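PDB 4K70: UL37 from Suid herpesvirus 1, which is an inner tegument protein implicated in control of viral trafficking, represented here by the N-terminal half of the metal-binding polypeptide. Local coordinates for residues A[449-454]-A[461-466]; A[214-219]-A[272-277]; A[374-379]-A[421-426]; A[190-195]-A[332-337]. All coordinates share one frame; numbering follows the deposited sequence.

Interactions 2, 3 and 4 lie within about 29 Å of one another, centre to centre, in this elongated, mainly helical chain, whereas interaction 1 lies far off, its centre about 65 Å from that of interaction 2. Interactions 2 and 3 are buried; interactions 1 and 4 are only partly so. The consecutive helices 191-201 and 208-223 join interactions 4 and 2, which touch where Ile218 CG2 packs 3.6 Å from Leu194 CD1. Interactions 3 and 4 do not touch, yet helix 366-385 carries one and covers the other through Leu385. Chemically, interactions 3 and 4 are purely aliphatic across their segments, while interactions 1 and 2 pair alkyl groups with an arginine salt-bridged to an acid outside the two segments.

Interaction 1: residues A[449-454]-A[461-466]; sequences REVAAA and AHSAAR
Val451 and Arg466 come within 6.3 Å of each other at their CA atoms, where helix 438-458 passes the first turn of helix 464-481, the chain having doubled back through a short connection into a helical hairpin. No hydrogen bond crosses between the two segments. Val451 CG1, set anti to the backbone N (chi1 173°), is the methyl that does the touching: it lies 3.9 Å from Arg466 CB and 3.8 Å from Ser463 OG, and the valine and arginine side chains run at a slant to one another. The arginine bends at its third torsion (-62°), which turns the guanidinium toward helix 438-458. There NH2 approaches Ala452 CB at 3.4 Å, and the alanine sits at the edge of the flat group, near its plane. Along its way the arginine chain also passes His462 of its own segment, with CD in the plane of the imidazole at the ring edge.

Ser463 is the N-cap of helix 464-481, its OG accepting from Arg466 N at 3.1 Å with an N-H...O angle of 154°. The same hydroxyl is hydrogen-bonded to Glu455, and that carboxylate also forms a salt bridge with Arg466 NE, so one acid from the last turn of helix 438-458 grips both the cap and the arginine. Neighbouring helices pack alongside: Ala454 touches Cys63 and Val67, and Ala465 touches Phe31. The contact between the segments is thus a small apolar patch under an arginine stem, while the charge is met by Glu455, which would tie the polar side of the hairpin turn together.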
loop_
_atom_site.group_PDB
_atom_site.type_symbol
_atom_site.label_atom_id
_atom_site.label_comp_id
_atom_site.label_asym_id
_atom_site.label_seq_id
_atom_site.Cartn_x
_atom_site.Cartn_y
_atom_site.Cartn_z
ATOM N N ARG A 449 25.421 -19.675 -0.620
ATOM C CA ARG A 449 25.963 -20.497 -1.698
ATOM C C ARG A 449 27.222 -19.846 -2.269
ATOM O O ARG A 449 28.185 -20.525 -2.624
ATOM C CB ARG A 449 24.933 -20.710 -2.813
ATOM C CG ARG A 449 23.758 -21.642 -2.440
ATOM C CD ARG A 449 23.003 -22.087 -3.689
ATOM N NE ARG A 449 22.288 -20.987 -4.343
ATOM C CZ ARG A 449 21.042 -20.630 -4.047
ATOM N NH1 ARG A 449 20.374 -21.278 -3.103
ATOM N NH2 ARG A 449 20.461 -19.629 -4.689
ATOM N N GLU A 450 27.218 -18.520 -2.357
ATOM C CA GLU A 450 28.392 -17.815 -2.857
ATOM C C GLU A 450 29.504 -17.836 -1.816
ATOM O O GLU A 450 30.686 -17.946 -2.159
ATOM C CB GLU A 450 28.046 -16.382 -3.270
ATOM C CG GLU A 450 27.024 -16.309 -4.386
ATOM C CD GLU A 450 27.429 -17.117 -5.611
ATOM O OE1 GLU A 450 28.550 -17.685 -5.630
ATOM O OE2 GLU A 450 26.624 -17.178 -6.567
ATOM N N VAL A 451 29.121 -17.737 -0.546
ATOM C CA VAL A 451 30.085 -17.848 0.537
ATOM C C VAL A 451 30.715 -19.243 0.535
ATOM O O VAL A 451 31.933 -19.383 0.648
ATOM C CB VAL A 451 29.448 -17.566 1.895
ATOM C CG1 VAL A 451 30.436 -17.852 3.012
ATOM C CG2 VAL A 451 28.980 -16.116 1.965
ATOM N N ALA A 452 29.884 -20.269 0.381
ATOM C CA ALA A 452 30.374 -21.644 0.339
ATOM C C ALA A 452 31.271 -21.897 -0.874
ATOM O O ALA A 452 32.196 -22.702 -0.801
ATOM C CB ALA A 452 29.221 -22.628 0.367
ATOM N N ALA A 453 31.009 -21.209 -1.982
ATOM C CA ALA A 453 31.864 -21.320 -3.164
ATOM C C ALA A 453 33.240 -20.709 -2.912
ATOM O O ALA A 453 34.263 -21.263 -3.314
ATOM C CB ALA A 453 31.211 -20.663 -4.368
ATOM N N ALA A 454 33.259 -19.559 -2.254
ATOM C CA ALA A 454 34.516 -18.891 -1.930
ATOM C C ALA A 454 35.284 -19.684 -0.876
ATOM O O ALA A 454 36.516 -19.703 -0.872
ATOM C CB ALA A 454 34.251 -17.476 -1.442
ATOM N N ALA A 461 36.121 -24.904 5.259
ATOM C CA ALA A 461 34.751 -25.368 5.459
ATOM C C ALA A 461 33.983 -24.360 6.313
ATOM O O ALA A 461 32.786 -24.518 6.570
ATOM C CB ALA A 461 34.738 -26.741 6.111
ATOM N N HIS A 462 34.686 -23.322 6.756
ATOM C CA HIS A 462 34.064 -22.244 7.516
ATOM C C HIS A 462 34.888 -20.969 7.424
ATOM O O HIS A 462 36.120 -21.003 7.427
ATOM C CB HIS A 462 33.884 -22.638 8.978
ATOM C CG HIS A 462 33.168 -21.605 9.790
ATOM N ND1 HIS A 462 31.972 -21.048 9.393
ATOM C CD2 HIS A 462 33.481 -21.027 10.973
ATOM C CE1 HIS A 462 31.575 -20.172 10.299
ATOM N NE2 HIS A 462 32.473 -20.139 11.269
ATOM N N SER A 463 34.198 -19.842 7.340
ATOM C CA SER A 463 34.867 -18.564 7.201
ATOM C C SER A 463 34.286 -17.539 8.158
ATOM O O SER A 463 33.163 -17.686 8.636
ATOM C CB SER A 463 34.760 -18.065 5.757
ATOM O OG SER A 463 33.408 -18.003 5.334
ATOM N N ALA A 464 35.071 -16.512 8.453
ATOM C CA ALA A 464 34.585 -15.372 9.216
ATOM C C ALA A 464 33.527 -14.651 8.386
ATOM O O ALA A 464 32.593 -14.063 8.926
ATOM C CB ALA A 464 35.730 -14.432 9.545
ATOM N N ALA A 465 33.694 -14.708 7.068
ATOM C CA ALA A 465 32.736 -14.139 6.132
ATOM C C ALA A 465 31.353 -14.726 6.378
ATOM O O ALA A 465 30.374 -13.998 6.480
ATOM C CB ALA A 465 33.180 -14.398 4.703
ATOM N N ARG A 466 31.292 -16.048 6.488
ATOM C CA ARG A 466 30.047 -16.742 6.781
ATOM C C ARG A 466 29.402 -16.244 8.073
ATOM O O ARG A 466 28.189 -16.063 8.144
ATOM C CB ARG A 466 30.283 -18.250 6.864
ATOM C CG ARG A 466 29.050 -19.035 7.271
ATOM C CD ARG A 466 29.265 -20.526 7.088
ATOM N NE ARG A 466 29.526 -20.881 5.693
ATOM C CZ ARG A 466 28.613 -21.371 4.860
ATOM N NH1 ARG A 466 27.370 -21.577 5.275
ATOM N NH2 ARG A 466 28.943 -21.669 3.612
#

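Interaction 2: residues A[214-219]-A[272-277]; sequences FALTIA and GDAYVR
Leu216 reaches Ala274 because its CG stands beside the backbone N, opposite the carbonyl carbon (chi1 -66°), and this carries CD2 to 3.8 Å from Ala274 CB. Arg277 leaves its backbone by the same branch and then runs straight from CG to NE, which delivers the guanidinium to Ala219. Ala274 belongs to a type I beta turn from Asp273 to Val276, which Arg277 directly follows and which is combined with an Asx turn at Asp273. The turn comes after helix 260-271, which Gly272 ends with a positive phi, and it packs against helix 208-223.

Ala274, at the second position of the turn, faces the helix and is the centre of the apolar part: besides the leucine methyl it meets Ala219, with the two CB atoms 4.4 Å apart. Phe235 of helix 229-240 packs on both Leu216 and Ala274, so the patch is covered from a third helix. At the polar side, Arg277 NH2 comes 3.5 Å from Ala219 O, which lies at the edge of the guanidinium near its plane. NE forms a salt bridge with Asp220, and NH2 donates to His224 O, just past the helix. Asp220 and the carbonyls at this helix end probably offset the like charge of Arg264, which lies close to Arg277 NE.

Asp273 OD2 forms a salt bridge with Arg232, and Ala274 O accepts from Arg264. The turn itself is closed by Val276 N donating to Asp273 O at 3.2 Å, and by Tyr275 N bonding to Asp273 OD1 at 3.2 Å in a nearly straight line (169°), reaching the oxygen from above the carboxylate plane.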
loop_
_atom_site.group_PDB
_atom_site.type_symbol
_atom_site.label_atom_id
_atom_site.label_comp_id
_atom_site.label_asym_id
_atom_site.label_seq_id
_atom_site.Cartn_x
_atom_site.Cartn_y
_atom_site.Cartn_z
ATOM N N PHE A 214 -24.529 8.256 -5.060
ATOM C CA PHE A 214 -23.206 7.734 -5.366
ATOM C C PHE A 214 -22.336 8.774 -6.076
ATOM O O PHE A 214 -21.167 8.926 -5.747
ATOM C CB PHE A 214 -23.280 6.439 -6.188
ATOM C CG PHE A 214 -23.325 5.194 -5.346
ATOM C CD1 PHE A 214 -22.201 4.775 -4.646
ATOM C CD2 PHE A 214 -24.493 4.448 -5.248
ATOM C CE1 PHE A 214 -22.242 3.632 -3.857
ATOM C CE2 PHE A 214 -24.538 3.294 -4.474
ATOM C CZ PHE A 214 -23.410 2.889 -3.774
ATOM N N ALA A 215 -22.913 9.488 -7.038
ATOM C CA ALA A 215 -22.188 10.551 -7.745
ATOM C C ALA A 215 -21.665 11.591 -6.767
ATOM O O ALA A 215 -20.533 12.062 -6.901
ATOM C CB ALA A 215 -23.074 11.214 -8.791
ATOM N N LEU A 216 -22.488 11.940 -5.780
ATOM C CA LEU A 216 -22.072 12.892 -4.762
ATOM C C LEU A 216 -20.933 12.356 -3.919
ATOM O O LEU A 216 -19.999 13.093 -3.608
ATOM C CB LEU A 216 -23.241 13.311 -3.873
ATOM C CG LEU A 216 -24.326 14.103 -4.604
ATOM C CD1 LEU A 216 -25.401 14.603 -3.623
ATOM C CD2 LEU A 216 -23.688 15.255 -5.363
ATOM N N THR A 217 -20.988 11.081 -3.545
ATOM C CA THR A 217 -19.858 10.508 -2.806
ATOM C C THR A 217 -18.561 10.606 -3.625
ATOM O O THR A 217 -17.480 10.844 -3.077
ATOM C CB THR A 217 -20.092 9.041 -2.353
ATOM O OG1 THR A 217 -20.048 8.159 -3.487
ATOM C CG2 THR A 217 -21.430 8.888 -1.600
ATOM N N ILE A 218 -18.676 10.434 -4.937
ATOM C CA ILE A 218 -17.503 10.485 -5.808
ATOM C C ILE A 218 -16.978 11.923 -5.896
ATOM O O ILE A 218 -15.772 12.171 -5.796
ATOM C CB ILE A 218 -17.821 9.959 -7.215
ATOM C CG1 ILE A 218 -18.111 8.455 -7.163
ATOM C CG2 ILE A 218 -16.651 10.234 -8.173
ATOM C CD1 ILE A 218 -18.823 7.922 -8.402
ATOM N N ALA A 219 -17.887 12.869 -6.078
ATOM C CA ALA A 219 -17.496 14.273 -6.148
ATOM C C ALA A 219 -16.764 14.659 -4.869
ATOM O O ALA A 219 -15.714 15.302 -4.915
ATOM C CB ALA A 219 -18.711 15.160 -6.376
ATOM N N GLY A 272 -29.239 20.731 -9.562
ATOM C CA GLY A 272 -28.856 19.741 -10.554
ATOM C C GLY A 272 -27.360 19.768 -10.817
ATOM O O GLY A 272 -26.904 19.424 -11.908
ATOM N N ASP A 273 -26.593 20.162 -9.805
ATOM C CA ASP A 273 -25.157 20.375 -9.954
ATOM C C ASP A 273 -24.407 19.766 -8.782
ATOM O O ASP A 273 -24.546 20.233 -7.659
ATOM C CB ASP A 273 -24.864 21.878 -10.011
ATOM C CG ASP A 273 -23.423 22.185 -10.392
ATOM O OD1 ASP A 273 -22.591 21.250 -10.430
ATOM O OD2 ASP A 273 -23.120 23.373 -10.645
ATOM N N ALA A 274 -23.595 18.745 -9.047
ATOM C CA ALA A 274 -22.915 18.018 -7.977
ATOM C C ALA A 274 -21.918 18.866 -7.178
ATOM O O ALA A 274 -21.571 18.517 -6.047
ATOM C CB ALA A 274 -22.231 16.761 -8.529
ATOM N N TYR A 275 -21.459 19.973 -7.759
ATOM C CA TYR A 275 -20.426 20.794 -7.121
ATOM C C TYR A 275 -20.968 21.948 -6.283
ATOM O O TYR A 275 -20.208 22.670 -5.633
ATOM C CB TYR A 275 -19.418 21.291 -8.161
ATOM C CG TYR A 275 -18.602 20.164 -8.733
ATOM C CD1 TYR A 275 -17.479 19.690 -8.064
ATOM C CD2 TYR A 275 -18.961 19.552 -9.924
ATOM C CE1 TYR A 275 -16.723 18.649 -8.575
ATOM C CE2 TYR A 275 -18.210 18.504 -10.444
ATOM C CZ TYR A 275 -17.093 18.060 -9.761
ATOM O OH TYR A 275 -16.337 17.029 -10.263
ATOM N N VAL A 276 -22.285 22.117 -6.303
ATOM C CA VAL A 276 -22.960 23.025 -5.393
ATOM C C VAL A 276 -23.174 22.296 -4.068
ATOM O O VAL A 276 -23.794 21.226 -4.030
ATOM C CB VAL A 276 -24.320 23.463 -5.952
ATOM C CG1 VAL A 276 -24.989 24.446 -5.006
ATOM C CG2 VAL A 276 -24.148 24.079 -7.321
ATOM N N ARG A 277 -22.656 22.871 -2.988
ATOM C CA ARG A 277 -22.653 22.199 -1.695
ATOM C C ARG A 277 -23.282 23.037 -0.588
ATOM O O ARG A 277 -23.394 22.571 0.545
ATOM C CB ARG A 277 -21.221 21.817 -1.299
ATOM C CG ARG A 277 -20.575 20.763 -2.187
ATOM C CD ARG A 277 -19.281 20.243 -1.559
ATOM N NE ARG A 277 -18.706 19.123 -2.300
ATOM C CZ ARG A 277 -17.891 19.258 -3.342
ATOM N NH1 ARG A 277 -17.564 20.471 -3.772
ATOM N NH2 ARG A 277 -17.410 18.187 -3.960
#

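Interaction 3: residues A[374-379]-A[421-426]; sequences TAVVGG and KGVEHV
Val376 and Val423 meet methyl to methyl, as do Val377 and Val426, and four valines make up the whole contact between the segments. Val376 CG1 is 4.1 Å from Val423 CG1 and equally far from Val423 CG2, so a single methyl rests against both branches of its partner. In the second pair the roles are exchanged: Val426 CG1 sits 4.0 Å from Val377 CG1 and 4.1 Å from Val377 CG2, again one methyl against two. In both pairs the side chains cross at about a right angle. Each of the single methyls is the branch anti to its backbone N (chi1 170° for Val376 and 176° for Val426), a choice that points it at the partner helix. The separations correspond to ordinary van der Waals packing, and no polar atom takes part.

The backbones approach closest at Val377 and Val423, whose CA atoms are 6.4 Å apart. Val423 and Val426 stand one turn apart at the start of helix 422-431, with Lys421 at the N-cap position. This first turn is drawn in by His425 N donating to Lys421 O at 2.9 Å and by Val426 N donating to Gly422 O at 3.1 Å. The Lys421 oxygen also lies over one face of the His425 ring, offset toward the rim.

Further out, Thr413 and Leu418 pack on Val423. Helix 366-385 leads on to the calcium ligands Arg383, near its C-terminal end, and Asp386, just past it. Against its 374-379 part pack helix 321-329 (Trp324 and Val327 on Val377), helix 347-358 (Glu354 on Val376), helix 405-409 (Tyr409 on Val376) and helix 422-431, in a fold without strands.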
loop_
_atom_site.group_PDB
_atom_site.type_symbol
_atom_site.label_atom_id
_atom_site.label_comp_id
_atom_site.label_asym_id
_atom_site.label_seq_id
_atom_site.Cartn_x
_atom_site.Cartn_y
_atom_site.Cartn_z
ATOM N N THR A 374 -20.478 -2.817 10.474
ATOM C CA THR A 374 -20.058 -2.539 9.110
ATOM C C THR A 374 -19.277 -1.226 9.024
ATOM O O THR A 374 -18.261 -1.134 8.321
ATOM C CB THR A 374 -21.269 -2.505 8.154
ATOM O OG1 THR A 374 -21.988 -3.738 8.255
ATOM C CG2 THR A 374 -20.812 -2.307 6.697
ATOM N N ALA A 375 -19.734 -0.214 9.760
ATOM C CA ALA A 375 -19.107 1.100 9.691
ATOM C C ALA A 375 -17.774 1.125 10.426
ATOM O O ALA A 375 -16.809 1.738 9.957
ATOM C CB ALA A 375 -20.040 2.183 10.234
ATOM N N VAL A 376 -17.698 0.451 11.569
ATOM C CA VAL A 376 -16.418 0.379 12.290
ATOM C C VAL A 376 -15.334 -0.384 11.497
ATOM O O VAL A 376 -14.211 0.095 11.312
ATOM C CB VAL A 376 -16.586 -0.274 13.669
ATOM C CG1 VAL A 376 -15.233 -0.554 14.277
ATOM C CG2 VAL A 376 -17.424 0.617 14.594
ATOM N N VAL A 377 -15.662 -1.587 11.044
ATOM C CA VAL A 377 -14.706 -2.357 10.246
ATOM C C VAL A 377 -14.366 -1.608 8.947
ATOM O O VAL A 377 -13.209 -1.576 8.508
ATOM C CB VAL A 377 -15.258 -3.748 9.939
ATOM C CG1 VAL A 377 -14.380 -4.458 8.887
ATOM C CG2 VAL A 377 -15.339 -4.567 11.221
ATOM N N GLY A 378 -15.382 -0.986 8.353
ATOM C CA GLY A 378 -15.222 -0.262 7.109
ATOM C C GLY A 378 -14.239 0.894 7.222
ATOM O O GLY A 378 -13.418 1.117 6.322
ATOM N N GLY A 379 -14.331 1.647 8.316
ATOM C CA GLY A 379 -13.452 2.784 8.517
ATOM C C GLY A 379 -12.017 2.315 8.632
ATOM O O GLY A 379 -11.081 2.966 8.164
ATOM N N LYS A 421 -11.852 -8.699 21.033
ATOM C CA LYS A 421 -10.969 -8.526 19.870
ATOM C C LYS A 421 -11.694 -8.716 18.538
ATOM O O LYS A 421 -11.052 -8.904 17.495
ATOM C CB LYS A 421 -9.779 -9.497 19.942
ATOM C CG LYS A 421 -8.943 -9.368 21.204
ATOM C CD LYS A 421 -8.058 -8.144 21.148
ATOM C CE LYS A 421 -8.152 -7.336 22.433
ATOM N NZ LYS A 421 -6.806 -6.858 22.877
ATOM N N GLY A 422 -13.023 -8.667 18.570
ATOM C CA GLY A 422 -13.824 -8.928 17.381
ATOM C C GLY A 422 -13.561 -8.016 16.184
ATOM O O GLY A 422 -13.670 -8.448 15.038
ATOM N N VAL A 423 -13.236 -6.751 16.423
ATOM C CA VAL A 423 -12.930 -5.840 15.318
ATOM C C VAL A 423 -11.639 -6.246 14.640
ATOM O O VAL A 423 -11.567 -6.336 13.405
ATOM C CB VAL A 423 -12.799 -4.380 15.787
ATOM C CG1 VAL A 423 -12.376 -3.485 14.606
ATOM C CG2 VAL A 423 -14.103 -3.913 16.383
ATOM N N GLU A 424 -10.608 -6.496 15.440
ATOM C CA GLU A 424 -9.335 -6.918 14.876
ATOM C C GLU A 424 -9.475 -8.274 14.179
ATOM O O GLU A 424 -8.824 -8.540 13.165
ATOM C CB GLU A 424 -8.258 -7.007 15.956
ATOM C CG GLU A 424 -6.892 -7.387 15.376
ATOM C CD GLU A 424 -5.758 -7.346 16.387
ATOM O OE1 GLU A 424 -6.021 -7.109 17.587
ATOM O OE2 GLU A 424 -4.598 -7.561 15.972
ATOM N N HIS A 425 -10.336 -9.132 14.718
ATOM C CA HIS A 425 -10.480 -10.477 14.164
ATOM C C HIS A 425 -11.144 -10.427 12.807
ATOM O O HIS A 425 -10.850 -11.245 11.954
ATOM C CB HIS A 425 -11.271 -11.388 15.121
ATOM C CG HIS A 425 -10.478 -11.823 16.313
ATOM N ND1 HIS A 425 -10.979 -12.675 17.274
ATOM C CD2 HIS A 425 -9.218 -11.516 16.702
ATOM C CE1 HIS A 425 -10.055 -12.886 18.195
ATOM N NE2 HIS A 425 -8.979 -12.191 17.874
ATOM N N VAL A 426 -12.031 -9.457 12.587
ATOM C CA VAL A 426 -12.615 -9.301 11.255
ATOM C C VAL A 426 -11.628 -8.613 10.309
ATOM O O VAL A 426 -11.421 -9.047 9.158
ATOM C CB VAL A 426 -13.936 -8.515 11.290
ATOM C CG1 VAL A 426 -14.470 -8.293 9.867
ATOM C CG2 VAL A 426 -14.951 -9.244 12.146
#

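Interaction 4: residues A[190-195]-A[332-337]; sequences WALPLA and SPLQVV
Leu192 points its CB toward helix 333-342, and its side chain makes most of this contact. From CB the chain continues to CG, anti to the backbone N (chi1 173°), where it first comes into range of Val337 CG1 at 4.2 Å. At CG it forks. CD2 goes on to Val337, lying 4.0 Å from Val337 CG1 and at the same distance from its CB, so that leucine and valine reach toward each other tip to tip. CD1 takes the other direction and meets Leu334 CD1 at 3.8 Å, the two leucines crossing at about a right angle. One residue along, Pro193 CG adds a looser touch, 4.4 Å from Val337 CG1.

The short helical segments 191-195 and 333-337 cross at -42°, with their axes 11.0 Å apart at closest approach. That spacing is wide for a helix pair, and it is bridged by long leucine side chains from both sides. Leu334 and Val337 are one turn apart on their helix, which explains how a single leucine can fork between them. The start of that helix is capped by Ser332, whose OG accepts a weak bond from Gln335 N.

Pro156 of helix 156-159 and the sodium ligand Val153 each pack on both Leu192 and Leu334, while Leu385 of helix 366-385 packs on both Pro193 and Val337. The side chain of Pro193 is about 8 Å from that of the calcium ligand Asp386 and about 7 Å from a bound sodium ion. With no hydrogen bond or charge between them, the segments meet through apolar packing and burial of aliphatic surface, near metal sites but without supplying a ligand.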
loop_
_atom_site.group_PDB
_atom_site.type_symbol
_atom_site.label_atom_id
_atom_site.label_comp_id
_atom_site.label_asym_id
_atom_site.label_seq_id
_atom_site.Cartn_x
_atom_site.Cartn_y
_atom_site.Cartn_z
ATOM N N TRP A 190 -5.708 3.831 -4.064
ATOM C CA TRP A 190 -6.743 4.831 -3.837
ATOM C C TRP A 190 -7.855 4.737 -4.882
ATOM O O TRP A 190 -8.995 5.111 -4.620
ATOM C CB TRP A 190 -6.125 6.233 -3.860
ATOM C CG TRP A 190 -5.551 6.535 -5.187
ATOM C CD1 TRP A 190 -4.290 6.257 -5.610
ATOM C CD2 TRP A 190 -6.233 7.121 -6.301
ATOM N NE1 TRP A 190 -4.134 6.650 -6.917
ATOM C CE2 TRP A 190 -5.317 7.180 -7.366
ATOM C CE3 TRP A 190 -7.532 7.605 -6.498
ATOM C CZ2 TRP A 190 -5.651 7.706 -8.617
ATOM C CZ3 TRP A 190 -7.864 8.127 -7.742
ATOM C CH2 TRP A 190 -6.927 8.172 -8.782
ATOM N N ALA A 191 -7.525 4.206 -6.055
ATOM C CA ALA A 191 -8.447 4.218 -7.189
ATOM C C ALA A 191 -9.573 3.188 -7.083
ATOM O O ALA A 191 -10.613 3.326 -7.740
ATOM C CB ALA A 191 -7.680 4.027 -8.487
ATOM N N LEU A 192 -9.366 2.145 -6.279
ATOM C CA LEU A 192 -10.348 1.058 -6.192
ATOM C C LEU A 192 -11.747 1.537 -5.735
ATOM O O LEU A 192 -12.742 1.282 -6.411
ATOM C CB LEU A 192 -9.818 -0.084 -5.319
ATOM C CG LEU A 192 -10.807 -1.215 -4.996
ATOM C CD1 LEU A 192 -11.292 -1.892 -6.268
ATOM C CD2 LEU A 192 -10.175 -2.215 -4.032
ATOM N N PRO A 193 -11.823 2.247 -4.598
ATOM C CA PRO A 193 -13.110 2.773 -4.110
ATOM C C PRO A 193 -13.774 3.730 -5.102
ATOM O O PRO A 193 -15.002 3.803 -5.174
ATOM C CB PRO A 193 -12.719 3.566 -2.860
ATOM C CG PRO A 193 -11.432 2.992 -2.420
ATOM C CD PRO A 193 -10.731 2.465 -3.639
ATOM N N LEU A 194 -12.963 4.481 -5.842
ATOM C CA LEU A 194 -13.484 5.368 -6.873
ATOM C C LEU A 194 -14.102 4.558 -8.009
ATOM O O LEU A 194 -15.228 4.829 -8.420
ATOM C CB LEU A 194 -12.380 6.309 -7.408
ATOM C CG LEU A 194 -12.732 7.070 -8.685
ATOM C CD1 LEU A 194 -13.980 7.907 -8.485
ATOM C CD2 LEU A 194 -11.561 7.952 -9.160
ATOM N N ALA A 195 -13.355 3.580 -8.526
ATOM C CA ALA A 195 -13.862 2.687 -9.574
ATOM C C ALA A 195 -15.144 1.961 -9.137
ATOM O O ALA A 195 -16.105 1.837 -9.906
ATOM C CB ALA A 195 -12.796 1.664 -9.966
ATOM N N SER A 332 -10.186 -10.922 1.371
ATOM C CA SER A 332 -9.182 -10.143 0.644
ATOM C C SER A 332 -9.639 -8.712 0.629
ATOM O O SER A 332 -10.802 -8.447 0.890
ATOM C CB SER A 332 -9.029 -10.643 -0.797
ATOM O OG SER A 332 -10.190 -10.354 -1.570
ATOM N N PRO A 333 -8.720 -7.786 0.318
ATOM C CA PRO A 333 -9.031 -6.361 0.202
ATOM C C PRO A 333 -10.096 -6.110 -0.840
ATOM O O PRO A 333 -10.983 -5.308 -0.582
ATOM C CB PRO A 333 -7.712 -5.747 -0.272
ATOM C CG PRO A 333 -6.665 -6.709 0.190
ATOM C CD PRO A 333 -7.277 -8.062 0.191
ATOM N N LEU A 334 -10.017 -6.761 -1.998
ATOM C CA LEU A 334 -10.980 -6.467 -3.055
ATOM C C LEU A 334 -12.374 -6.836 -2.584
ATOM O O LEU A 334 -13.315 -6.064 -2.719
ATOM C CB LEU A 334 -10.652 -7.212 -4.353
ATOM C CG LEU A 334 -11.743 -7.069 -5.421
ATOM C CD1 LEU A 334 -12.080 -5.598 -5.708
ATOM C CD2 LEU A 334 -11.363 -7.783 -6.703
ATOM N N GLN A 335 -12.499 -8.029 -2.019
ATOM C CA GLN A 335 -13.794 -8.516 -1.569
ATOM C C GLN A 335 -14.460 -7.579 -0.567
ATOM O O GLN A 335 -15.638 -7.243 -0.704
ATOM C CB GLN A 335 -13.642 -9.918 -0.974
ATOM C CG GLN A 335 -13.275 -10.967 -2.026
ATOM C CD GLN A 335 -12.942 -12.327 -1.424
ATOM O OE1 GLN A 335 -13.254 -12.600 -0.271
ATOM N NE2 GLN A 335 -12.293 -13.181 -2.210
ATOM N N VAL A 336 -13.712 -7.156 0.442
ATOM C CA VAL A 336 -14.324 -6.385 1.508
ATOM C C VAL A 336 -14.631 -4.961 1.019
ATOM O O VAL A 336 -15.701 -4.431 1.298
ATOM C CB VAL A 336 -13.473 -6.387 2.812
ATOM C CG1 VAL A 336 -12.136 -5.680 2.598
ATOM C CG2 VAL A 336 -14.254 -5.717 3.966
ATOM N N VAL A 337 -13.711 -4.358 0.267
ATOM C CA VAL A 337 -13.952 -3.016 -0.258
ATOM C C VAL A 337 -15.104 -3.001 -1.256
ATOM O O VAL A 337 -15.892 -2.068 -1.280
ATOM C CB VAL A 337 -12.694 -2.425 -0.909
ATOM C CG1 VAL A 337 -12.999 -1.034 -1.441
ATOM C CG2 VAL A 337 -11.564 -2.391 0.103
#